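Local coordinates for VirK protein (Legionella pneumophila, PDB 5XTA), which is of unknown function but belongs to the VirK family, is made with a signal sequence and is probably exported through type II secretion, at residues A[67-70]-A[71-74]; A[110-113]-A[114-118]; A[11-15]-A[16-20]. The protein carries 3 engineered substitutions. All coordinates share one frame; numbering follows the deposited sequence.

Interaction 1 (A[67-70]-A[71-74]); sequences PLAR and GTPM. Engineered in segment 67-70: Leu68 (natural residue Val).
Thr72 N donates a hydrogen bond to Ala69 O over 3.0 Å, at 159° at the hydrogen, drawing the backbones of these two residues together. Arg70 and Gly71 occupy the two corners between them. The second corner needs a positive phi (90° at Gly71), which glycine adopts easily, and a beta carbon there would run into Arg70 O. At the first corner Arg70 points its long side chain away from the bend, a place open to a charged residue because it faces solvent.

The whole is a type II beta turn from Ala69 to Thr72, set in the loop that leads from strand 54-63 into strand 74-83 of the larger antiparallel sheet. Asp66 accepts from Leu68 N through its carboxylate just before it, and Leu68, an engineered residue, rests on Val94 of strand 87-96.

Two close carbon and selenium contacts accompany the turn. Ala69 CB lies 4.0 Å from Thr72 CB, and its small methyl lets the two ends of the turn approach closely. Beside it comes Met74, a selenomethionine, whose SE stands 3.9 Å from Ala69 CB in one of its two conformers. CG of Met74 stands anti to its carbonyl carbon (chi1 -79°), and the chain runs on extended to SE beside Ala69, while Met74, itself buried, begins strand 74-83.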
loop_
_atom_site.group_PDB
_atom_site.type_symbol
_atom_site.label_atom_id
_atom_site.label_comp_id
_atom_site.label_asym_id
_atom_site.label_seq_id
_atom_site.Cartn_x
_atom_site.Cartn_y
_atom_site.Cartn_z
ATOM N N PRO A 67 -19.941 7.721 -9.073
ATOM C CA PRO A 67 -21.184 8.236 -9.674
ATOM C C PRO A 67 -20.972 9.071 -10.946
ATOM O O PRO A 67 -21.697 8.887 -11.921
ATOM C CB PRO A 67 -21.813 9.086 -8.549
ATOM C CG PRO A 67 -20.987 8.874 -7.322
ATOM C CD PRO A 67 -19.978 7.804 -7.597
ATOM N N LEU A 68 -19.961 9.940 -10.937
ATOM C CA LEU A 68 -19.708 10.857 -12.044
ATOM C C LEU A 68 -19.434 10.145 -13.370
ATOM O O LEU A 68 -19.627 10.755 -14.421
ATOM C CB LEU A 68 -18.547 11.811 -11.727
ATOM C CG LEU A 68 -18.611 12.663 -10.450
ATOM C CD1 LEU A 68 -17.398 13.567 -10.365
ATOM C CD2 LEU A 68 -19.879 13.502 -10.357
ATOM N N ALA A 69 -18.966 8.886 -13.323
ATOM C CA ALA A 69 -18.816 8.046 -14.526
ATOM C C ALA A 69 -18.752 6.539 -14.189
ATOM O O ALA A 69 -17.704 5.896 -14.349
ATOM C CB ALA A 69 -17.591 8.473 -15.331
ATOM N N ARG A 70 -19.889 5.991 -13.745
ATOM C CA ARG A 70 -19.962 4.594 -13.312
ATOM C C ARG A 70 -19.406 3.734 -14.406
ATOM O O ARG A 70 -19.769 3.908 -15.580
ATOM C CB ARG A 70 -21.383 4.107 -13.101
ATOM C CG ARG A 70 -22.238 4.896 -12.143
ATOM C CD ARG A 70 -23.416 4.028 -11.702
ATOM N NE ARG A 70 -23.075 3.329 -10.463
ATOM C CZ ARG A 70 -23.052 3.892 -9.253
ATOM N NH1 ARG A 70 -23.376 5.180 -9.078
ATOM N NH2 ARG A 70 -22.706 3.159 -8.199
ATOM N N GLY A 71 -18.514 2.826 -14.022
ATOM C CA GLY A 71 -17.989 1.815 -14.933
ATOM C C GLY A 71 -16.750 2.242 -15.671
ATOM O O GLY A 71 -16.133 1.418 -16.348
ATOM N N THR A 72 -16.373 3.516 -15.549
ATOM C CA THR A 72 -15.156 4.010 -16.166
ATOM C C THR A 72 -13.979 4.016 -15.176
ATOM O O THR A 72 -14.159 4.393 -14.017
ATOM C CB THR A 72 -15.363 5.418 -16.704
ATOM O OG1 THR A 72 -16.409 5.368 -17.679
ATOM C CG2 THR A 72 -14.074 5.951 -17.358
ATOM N N PRO A 73 -12.771 3.635 -15.638
ATOM C CA PRO A 73 -11.636 3.696 -14.700
ATOM C C PRO A 73 -11.295 5.124 -14.233
ATOM O O PRO A 73 -11.029 6.021 -15.059
ATOM C CB PRO A 73 -10.501 3.054 -15.491
ATOM C CG PRO A 73 -11.196 2.161 -16.449
ATOM C CD PRO A 73 -12.353 3.005 -16.900
HETATM N N MSE A 74 -11.364 5.342 -12.912
HETATM C CA MSE A 74 -11.176 6.656 -12.317
HETATM C C MSE A 74 -10.361 6.560 -11.065
HETATM O O MSE A 74 -10.262 5.499 -10.448
HETATM C CB MSE A 74 -12.530 7.226 -11.938
HETATM C CG MSE A 74 -13.244 7.795 -13.149
HETATM SE SE MSE A 74 -14.996 8.331 -12.473
HETATM C CE MSE A 74 -15.631 6.478 -12.237
#

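Interaction 2 (A[110-113]-A[114-118]); sequences CKLG and DGFKV
A tight turn, with Lys111 and Asp114 at its ends, carries the chain from strand 102-111 of the larger sheet into strand 116-119 of the smaller one. Lys111 O is its anchor, gripped by two amides: Asp114 N at 3.1 Å and Phe116 N at 3.2 Å, which approach from opposite faces of the carbonyl plane. Leu112 and Gly113 have the backbone angles of a type II turn, and the positive phi of Gly113, with the jam a beta carbon would meet, makes glycine the natural choice. Gly113 N then donates to Phe116 O over 2.8 Å, which together with the Phe116 bond makes a single bridge of parallel type between Leu112 and Phe116. A water accepts from both Lys111 N and Gly115 N and so bridges these two amides.

Side chains pack beneath this backbone. Cys110 CB meets Phe116 CB at 3.7 Å, while Cys110 SG stands obliquely off the ring, 5.5 Å from the Phe116 centroid. In Leu112, CG anti to the backbone nitrogen (chi1 175°) and a chi2 of 58° together bring CD1 to the edge of the Phe116 ring, near its plane, and to Val118 CG2 at 4.0 Å; the Leu112 and Val118 side chains cross at about a right angle. Gly115 keeps the bend slim, since a beta carbon would press on Cys110 CB. Lys111, at the surface, pairs through NZ with Asp87.

Cys110 is tied by a disulfide to Cys29. Phe116 lies between the sheets, on Ala88 and Ile90 of strand 87-96 and on Phe22 and Ile24 of strand 21-25, and Leu112 and Val118 both rest on Ile10 of helix 7-15.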
loop_
_atom_site.group_PDB
_atom_site.type_symbol
_atom_site.label_atom_id
_atom_site.label_comp_id
_atom_site.label_asym_id
_atom_site.label_seq_id
_atom_site.Cartn_x
_atom_site.Cartn_y
_atom_site.Cartn_z
ATOM N N CYS A 110 -15.841 18.223 8.789
ATOM C CA CYS A 110 -16.136 17.486 10.007
ATOM C C CYS A 110 -15.392 18.028 11.185
ATOM O O CYS A 110 -14.530 18.841 11.039
ATOM C CB CYS A 110 -15.791 15.997 9.935
ATOM S SG CYS A 110 -15.473 15.270 8.357
ATOM N N LYS A 111 -15.765 17.553 12.351
ATOM C CA LYS A 111 -15.045 17.847 13.557
ATOM C C LYS A 111 -14.346 16.572 14.069
ATOM O O LYS A 111 -14.916 15.479 14.046
ATOM C CB LYS A 111 -16.038 18.424 14.587
ATOM C CG LYS A 111 -15.382 19.023 15.830
ATOM C CD LYS A 111 -15.498 20.553 15.957
ATOM C CE LYS A 111 -14.329 21.169 16.745
ATOM N NZ LYS A 111 -13.504 22.109 15.926
ATOM N N LEU A 112 -13.120 16.739 14.553
ATOM C CA LEU A 112 -12.365 15.675 15.155
ATOM C C LEU A 112 -13.126 15.125 16.366
ATOM O O LEU A 112 -13.603 15.896 17.205
ATOM C CB LEU A 112 -11.013 16.204 15.632
ATOM C CG LEU A 112 -10.125 15.239 16.402
ATOM C CD1 LEU A 112 -9.782 13.971 15.603
ATOM C CD2 LEU A 112 -8.856 15.925 16.850
ATOM N N GLY A 113 -13.250 13.804 16.456
ATOM C CA GLY A 113 -13.940 13.193 17.568
ATOM C C GLY A 113 -15.418 13.004 17.309
ATOM O O GLY A 113 -16.045 12.192 17.963
ATOM N N ASP A 114 -15.975 13.766 16.376
ATOM C CA ASP A 114 -17.366 13.656 16.000
ATOM C C ASP A 114 -17.663 12.863 14.704
ATOM O O ASP A 114 -17.945 11.651 14.798
ATOM C CB ASP A 114 -17.993 15.070 15.917
ATOM C CG ASP A 114 -19.514 15.046 15.763
ATOM O OD1 ASP A 114 -20.166 14.002 16.052
ATOM O OD2 ASP A 114 -20.061 16.103 15.366
ATOM N N GLY A 115 -17.574 13.498 13.525
ATOM C CA GLY A 115 -17.571 12.808 12.236
ATOM C C GLY A 115 -16.198 12.308 11.748
ATOM O O GLY A 115 -16.126 11.426 10.900
ATOM N N PHE A 116 -15.110 12.875 12.257
ATOM C CA PHE A 116 -13.746 12.523 11.824
ATOM C C PHE A 116 -12.946 11.928 12.992
ATOM O O PHE A 116 -12.645 12.606 13.980
ATOM C CB PHE A 116 -13.099 13.804 11.335
ATOM C CG PHE A 116 -11.800 13.621 10.653
ATOM C CD1 PHE A 116 -11.731 13.384 9.286
ATOM C CD2 PHE A 116 -10.638 13.772 11.354
ATOM C CE1 PHE A 116 -10.502 13.243 8.670
ATOM C CE2 PHE A 116 -9.422 13.615 10.749
ATOM C CZ PHE A 116 -9.354 13.354 9.411
ATOM N N LYS A 117 -12.623 10.652 12.909
ATOM C CA LYS A 117 -11.911 9.989 13.976
ATOM C C LYS A 117 -10.616 9.458 13.453
ATOM O O LYS A 117 -10.500 9.135 12.261
ATOM C CB LYS A 117 -12.755 8.864 14.538
ATOM C CG LYS A 117 -13.950 9.381 15.333
ATOM C CD LYS A 117 -14.586 8.231 16.091
ATOM C CE LYS A 117 -15.955 8.601 16.632
ATOM N NZ LYS A 117 -16.539 7.388 17.266
ATOM N N VAL A 118 -9.637 9.405 14.340
ATOM C CA VAL A 118 -8.305 9.093 13.971
ATOM C C VAL A 118 -7.773 8.065 14.958
ATOM O O VAL A 118 -7.943 8.222 16.176
ATOM C CB VAL A 118 -7.382 10.340 13.974
ATOM C CG1 VAL A 118 -5.987 9.956 13.485
ATOM C CG2 VAL A 118 -7.938 11.487 13.141
HETATM O O HOH W 1 -18.223 15.990 12.553
#

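Interaction 3 (A[11-15]-A[16-20]). With SO4 (sulfate ion), chain E.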
loop_
_atom_site.group_PDB
_atom_site.type_symbol
_atom_site.label_atom_id
_atom_site.label_comp_id
_atom_site.label_asym_id
_atom_site.label_seq_id
_atom_site.Cartn_x
_atom_site.Cartn_y
_atom_site.Cartn_z
ATOM N N VAL A 11 -0.465 14.276 16.521
ATOM C CA VAL A 11 0.880 14.777 16.256
ATOM C C VAL A 11 1.915 13.903 16.960
ATOM O O VAL A 11 2.884 13.485 16.335
ATOM C CB VAL A 11 0.972 16.253 16.666
ATOM C CG1 VAL A 11 2.416 16.742 16.771
ATOM C CG2 VAL A 11 0.166 17.097 15.685
ATOM N N ASP A 12 1.672 13.579 18.233
ATOM C CA ASP A 12 2.570 12.700 18.979
ATOM C C ASP A 12 2.683 11.298 18.348
ATOM O O ASP A 12 3.782 10.719 18.304
ATOM C CB ASP A 12 2.169 12.597 20.462
ATOM C CG ASP A 12 2.450 13.898 21.255
ATOM O OD1 ASP A 12 3.113 14.821 20.733
ATOM O OD2 ASP A 12 1.982 14.009 22.407
ATOM N N ALA A 13 1.561 10.754 17.883
ATOM C CA ALA A 13 1.563 9.429 17.273
ATOM C C ALA A 13 2.374 9.423 15.961
ATOM O O ALA A 13 3.110 8.482 15.670
ATOM C CB ALA A 13 0.141 8.945 17.041
ATOM N N ILE A 14 2.251 10.499 15.200
ATOM C CA ILE A 14 2.995 10.623 13.955
ATOM C C ILE A 14 4.505 10.684 14.252
ATOM O O ILE A 14 5.316 9.942 13.657
ATOM C CB ILE A 14 2.517 11.826 13.137
ATOM C CG1 ILE A 14 1.079 11.605 12.694
ATOM C CG2 ILE A 14 3.431 12.052 11.911
ATOM C CD1 ILE A 14 0.383 12.861 12.254
ATOM N N ALA A 15 4.867 11.507 15.221
ATOM C CA ALA A 15 6.254 11.714 15.579
ATOM C C ALA A 15 6.895 10.435 16.119
ATOM O O ALA A 15 8.090 10.243 15.968
ATOM C CB ALA A 15 6.382 12.868 16.578
ATOM N N GLU A 16 6.069 9.548 16.679
ATOM C CA GLU A 16 6.509 8.275 17.226
ATOM C C GLU A 16 6.437 7.144 16.223
ATOM O O GLU A 16 6.539 5.980 16.608
ATOM C CB GLU A 16 5.647 7.886 18.422
ATOM C CG GLU A 16 5.955 8.617 19.712
ATOM C CD GLU A 16 4.777 8.592 20.695
ATOM O OE1 GLU A 16 3.952 7.644 20.657
ATOM O OE2 GLU A 16 4.659 9.544 21.497
ATOM N N GLY A 17 6.239 7.442 14.947
ATOM C CA GLY A 17 6.263 6.381 13.965
ATOM C C GLY A 17 5.046 5.489 13.856
ATOM O O GLY A 17 5.099 4.529 13.129
ATOM N N LYS A 18 3.919 5.847 14.446
ATOM C CA LYS A 18 2.701 5.064 14.260
ATOM C C LYS A 18 2.001 5.321 12.896
ATOM O O LYS A 18 1.894 6.410 12.453
ATOM C CB LYS A 18 1.736 5.355 15.365
ATOM C CG LYS A 18 2.235 4.835 16.698
ATOM C CD LYS A 18 1.508 5.542 17.832
ATOM C CE LYS A 18 1.954 5.075 19.226
ATOM N NZ LYS A 18 1.338 3.778 19.590
ATOM N N ARG A 19 1.483 4.279 12.297
ATOM C CA ARG A 19 0.680 4.416 11.095
ATOM C C ARG A 19 -0.757 4.830 11.476
ATOM O O ARG A 19 -1.370 4.234 12.330
ATOM C CB ARG A 19 0.714 3.127 10.298
ATOM C CG ARG A 19 -0.046 3.295 8.984
ATOM C CD ARG A 19 0.461 2.410 7.877
ATOM N NE ARG A 19 -0.387 2.551 6.681
ATOM C CZ ARG A 19 -0.257 1.816 5.590
ATOM N NH1 ARG A 19 0.673 0.873 5.571
ATOM N NH2 ARG A 19 -1.058 2.020 4.526
ATOM N N ILE A 20 -1.244 5.899 10.859
ATOM C CA ILE A 20 -2.523 6.503 11.174
ATOM C C ILE A 20 -3.679 5.971 10.299
ATOM O O ILE A 20 -3.535 5.792 9.099
ATOM C CB ILE A 20 -2.364 8.031 10.965
ATOM C CG1 ILE A 20 -1.287 8.623 11.918
ATOM C CG2 ILE A 20 -3.648 8.785 11.114
ATOM C CD1 ILE A 20 -1.336 8.142 13.358
HETATM S S SO4 E . 0.014 -0.763 2.408
HETATM O O1 SO4 E . 0.010 -1.300 3.779
HETATM O O2 SO4 E . 0.282 0.677 2.595
HETATM O O3 SO4 E . 1.104 -1.431 1.707
HETATM O O4 SO4 E . -1.299 -0.948 1.778
HETATM O O HOH W 2 4.354 7.977 11.893
#
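Ala13 and Lys18 meet where helix 7-15 ends: Lys18 N donates to Ala13 O over 3.0 Å, and inside this bond Gly17 N donates to Ile14 O, also over 3.0 Å. The pair is a Schellman motif, with Gly17 as its C-prime residue. The positive phi of Gly17 (77°) breaks the helical path, and glycine suits the place because a beta carbon would be jammed against the preceding carbonyl. Gly17 N approaches Ile14 O from well above the carbonyl plane; a water also donates to Ile14 O and to Lys18 O. The amide of Glu16 makes weak bonds to Asp12 O and Ala13 O.

Side chains close over this frame. The Lys18 aliphatic chain lies along Ala13, CD at 3.8 Å from Ala13 CB, and Ile20 CD1 lies 4.0 Å from the same Ala13 CB. Ile20 also brings CG1 to 3.9 Å from Ile14 CG1, the two side chains crossing at about a right angle; branched apolar residues fit this buried seam. Glu16 lays its chain over Asp12 O, while the Asp12 carboxylate is held by Gln8.

Farther out, Arg19 extends away from the helix, CG anti to its backbone nitrogen (chi1 -176°), to a sulfate that probably came from the crystallisation liquor. Its guanidinium meets the anion edge-on: Arg19 NH2 reaches sulfate O2 at 2.7 Å and Arg19 NH1 reaches sulfate O1 at 2.9 Å. Arg19 of each of the three other subunits binds the same ion, and Thr43 O holds NH2 as well.

Ile14 packs on Val47 and Val49 of strand 46-50 and on Ser41 of the third subunit, and the segment 16-20 leads directly into strand 21-25.

How the interactions relate
Interactions 2 and 3 are neighbours, their centres 17 Å apart, and they touch where Val118 CG1 packs 3.5 Å from Ile20 CG2; the same helix, whose end is interaction 3, also touches segment 110-118 through Ile10. Interaction 1 stands apart on the opposite side of the chain's centre, 28 Å from interaction 2 and 35 Å from interaction 3, centre to centre, with no touch to either. The sulfate belongs to interaction 3 alone and marks the place where four subunits converge, whereas interaction 1 meets another chain where Pro73 packs on Tyr100 of the second subunit.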